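PDB 3LNL: UPF0135 protein SA1388, which is of unknown function but binds zinc at a dinuclear centre and assembles as a toroidal homohexamer of the NIF3 family. Local coordinates for residues L47-L51 / E52-E56. The protein carries 2 engineered substitutions. Numbering follows the deposited sequence. Where two conformers were deposited one is given.
Sequences LDCTL and EVVNE
Thr-50 caps the start of helix 51-60 through its side-chain hydroxyl. OG1 accepts a weak hydrogen bond from Val-53 N at 3.4 Å. A chi1 of 66° sets OG1 between the backbone N and the carbonyl carbon, facing the first turn. A water lies 2.8 Å from Thr-50 OG1 and donates to Glu-52 OE1 at 3.0 Å. In the conformer given, the chain of Glu-52 is extended beyond CG and reaches this water. A second conformer exists, so this bridge is less certain than the backbone bonds.

Backbone bonds take over from the cap. Val-54 N donates to Thr-50 O at 3.2 Å. Asn-55 N donates to Leu-51 O at 3.0 Å. Asn-55 CG, in the side-chain amide, also lies 3.4 Å from Leu-51 O, a packing contact. Its OD1 accepts from Lys-90 NZ of helix 83-93.

Cys-49 SG meets Val-54 CG2 at 3.6 Å, an apolar contact. Val-53 CG2 lies against Thr-50 OG1, at 3.6 Å, and against Asp-48 O. Cys-49 and Val-53 both pack on Ile-65 of strand 64-67, so the helix start is seated on the sheet.

Cys-49 is the centre of an inverse gamma turn, closed by a weak bond from Thr-50 N to Asp-48 O. The carboxylate of Asp-48 is shared: OD1 bonds zinc ligand His-69 at ND1, and OD2 bonds His-312 of the second subunit. The loop thus joins a capped helix start to the second shell of the zinc site, a placement of Asp-48 consistent with orienting His-69 and perhaps polarising its ring.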
ATOM      1  N   LEU B  47      -3.001  34.637   8.948  1.00 11.72           N
ATOM      2  CA  LEU B  47      -3.527  33.410   8.378  1.00 12.00           C
ATOM      3  C   LEU B  47      -2.399  32.696   7.628  1.00 11.19           C
ATOM      4  O   LEU B  47      -2.057  31.526   7.929  1.00 12.49           O
ATOM      5  CB  LEU B  47      -4.729  33.705   7.446  1.00 11.89           C
ATOM      6  CG  LEU B  47      -5.291  32.591   6.585  1.00 12.71           C
ATOM      7  CD1 LEU B  47      -5.749  31.425   7.511  1.00 14.44           C
ATOM      8  CD2 LEU B  47      -6.455  33.075   5.669  1.00  8.39           C
ATOM      9  N   ASP B  48      -1.828  33.394   6.655  1.00 11.01           N
ATOM     10  CA  ASP B  48      -0.714  32.947   5.866  1.00 11.98           C
ATOM     11  C   ASP B  48       0.405  33.956   6.121  1.00 12.82           C
ATOM     12  O   ASP B  48       0.166  35.184   6.058  1.00 11.87           O
ATOM     13  CB  ASP B  48      -1.036  32.979   4.371  1.00 12.56           C
ATOM     14  CG  ASP B  48      -1.951  31.816   3.956  1.00 15.11           C
ATOM     15  OD1 ASP B  48      -1.511  30.675   4.087  1.00 17.69           O
ATOM     16  OD2 ASP B  48      -3.058  32.070   3.469  1.00 14.49           O
ATOM     17  N   CYS B  49       1.608  33.424   6.363  1.00 12.45           N
ATOM     18  CA  CYS B  49       2.800  34.270   6.588  1.00 12.13           C
ATOM     19  C   CYS B  49       3.427  34.614   5.244  1.00 12.34           C
ATOM     20  O   CYS B  49       4.316  33.904   4.785  1.00 12.87           O
ATOM     21  CB  CYS B  49       3.810  33.545   7.427  1.00 12.49           C
ATOM     22  SG  CYS B  49       5.232  34.629   7.819  1.00 14.92           S
ATOM     23  N   THR B  50       2.881  35.638   4.566  1.00 12.03           N
ATOM     24  CA  THR B  50       3.382  36.062   3.274  1.00 11.66           C
ATOM     25  C   THR B  50       4.557  37.035   3.499  1.00 12.34           C
ATOM     26  O   THR B  50       4.843  37.467   4.665  1.00 10.52           O
ATOM     27  CB  THR B  50       2.314  36.808   2.490  1.00 12.79           C
ATOM     28  OG1 THR B  50       2.011  38.023   3.174  1.00 11.42           O
ATOM     29  CG2 THR B  50       1.029  35.931   2.331  1.00 10.17           C
ATOM     30  N   LEU B  51       5.190  37.468   2.408  1.00 12.30           N
ATOM     31  CA  LEU B  51       6.321  38.421   2.552  1.00 13.12           C
ATOM     32  C   LEU B  51       5.866  39.724   3.197  1.00 13.07           C
ATOM     33  O   LEU B  51       6.588  40.326   4.029  1.00 12.83           O
ATOM     34  CB  LEU B  51       6.988  38.720   1.216  1.00 14.33           C
ATOM     35  CG  LEU B  51       8.338  39.495   1.177  1.00 17.39           C
ATOM     36  CD1 LEU B  51       9.415  38.710   1.821  1.00 15.03           C
ATOM     37  CD2 LEU B  51       8.713  39.797  -0.289  1.00 21.60           C
ATOM     38  N   GLU B  52       4.678  40.201   2.814  0.60 13.97           N
ATOM     39  CA  GLU B  52       4.149  41.457   3.392  0.60 13.06           C
ATOM     40  C   GLU B  52       3.956  41.314   4.901  0.60 12.52           C
ATOM     41  O   GLU B  52       4.221  42.250   5.648  0.60 12.44           O
ATOM     42  CB  GLU B  52       2.848  41.918   2.701  0.60 14.18           C
ATOM     43  CG  GLU B  52       3.066  42.442   1.246  0.60 16.21           C
ATOM     44  CD  GLU B  52       1.774  42.834   0.488  0.60 22.18           C
ATOM     45  OE1 GLU B  52       0.640  42.413   0.852  0.60 23.05           O
ATOM     46  OE2 GLU B  52       1.907  43.574  -0.522  0.60 26.94           O
ATOM     47  N   VAL B  53       3.550  40.129   5.364  1.00 12.14           N
ATOM     48  CA  VAL B  53       3.371  39.917   6.799  1.00 11.66           C
ATOM     49  C   VAL B  53       4.733  40.009   7.536  1.00 12.41           C
ATOM     50  O   VAL B  53       4.833  40.617   8.610  1.00 12.24           O
ATOM     51  CB  VAL B  53       2.650  38.600   7.093  1.00 12.03           C
ATOM     52  CG1 VAL B  53       2.689  38.253   8.640  1.00 12.40           C
ATOM     53  CG2 VAL B  53       1.213  38.703   6.579  1.00 11.51           C
ATOM     54  N   VAL B  54       5.765  39.444   6.938  1.00 11.89           N
ATOM     55  CA  VAL B  54       7.085  39.494   7.511  1.00 12.59           C
ATOM     56  C   VAL B  54       7.564  40.963   7.580  1.00 13.74           C
ATOM     57  O   VAL B  54       8.080  41.381   8.614  1.00 13.35           O
ATOM     58  CB  VAL B  54       8.093  38.597   6.741  1.00 13.08           C
ATOM     59  CG1 VAL B  54       9.473  38.656   7.400  1.00 10.57           C
ATOM     60  CG2 VAL B  54       7.569  37.166   6.663  1.00  8.46           C
ATOM     61  N   ASN B  55       7.299  41.737   6.521  1.00 14.48           N
ATOM     62  CA  ASN B  55       7.691  43.143   6.464  1.00 15.27           C
ATOM     63  C   ASN B  55       6.961  43.915   7.509  1.00 14.18           C
ATOM     64  O   ASN B  55       7.516  44.830   8.104  1.00 14.40           O
ATOM     65  CB  ASN B  55       7.411  43.739   5.086  1.00 15.70           C
ATOM     66  CG  ASN B  55       8.383  43.231   4.016  1.00 19.80           C
ATOM     67  OD1 ASN B  55       9.495  42.844   4.330  1.00 23.87           O
ATOM     68  ND2 ASN B  55       7.989  43.331   2.756  1.00 21.86           N
ATOM     69  N   GLU B  56       5.693  43.572   7.713  1.00 13.68           N
ATOM     70  CA  GLU B  56       4.875  44.216   8.751  1.00 13.61           C
ATOM     71  C   GLU B  56       5.429  43.923  10.184  1.00 12.81           C
ATOM     72  O   GLU B  56       5.514  44.820  11.020  1.00 12.92           O
ATOM     73  CB  GLU B  56       3.406  43.757   8.598  1.00 14.03           C
ATOM     74  CG  GLU B  56       2.388  44.251   9.671  1.00 16.07           C
ATOM     75  CD  GLU B  56       1.039  43.558   9.521  1.00 16.37           C
ATOM     76  OE1 GLU B  56       0.081  44.129   9.993  1.00 19.05           O
ATOM     77  OE2 GLU B  56       0.911  42.431   8.935  1.00 16.47           O
TER
HETATM   78  O   HOH W   1       0.585  39.390   1.242  1.00 13.25           O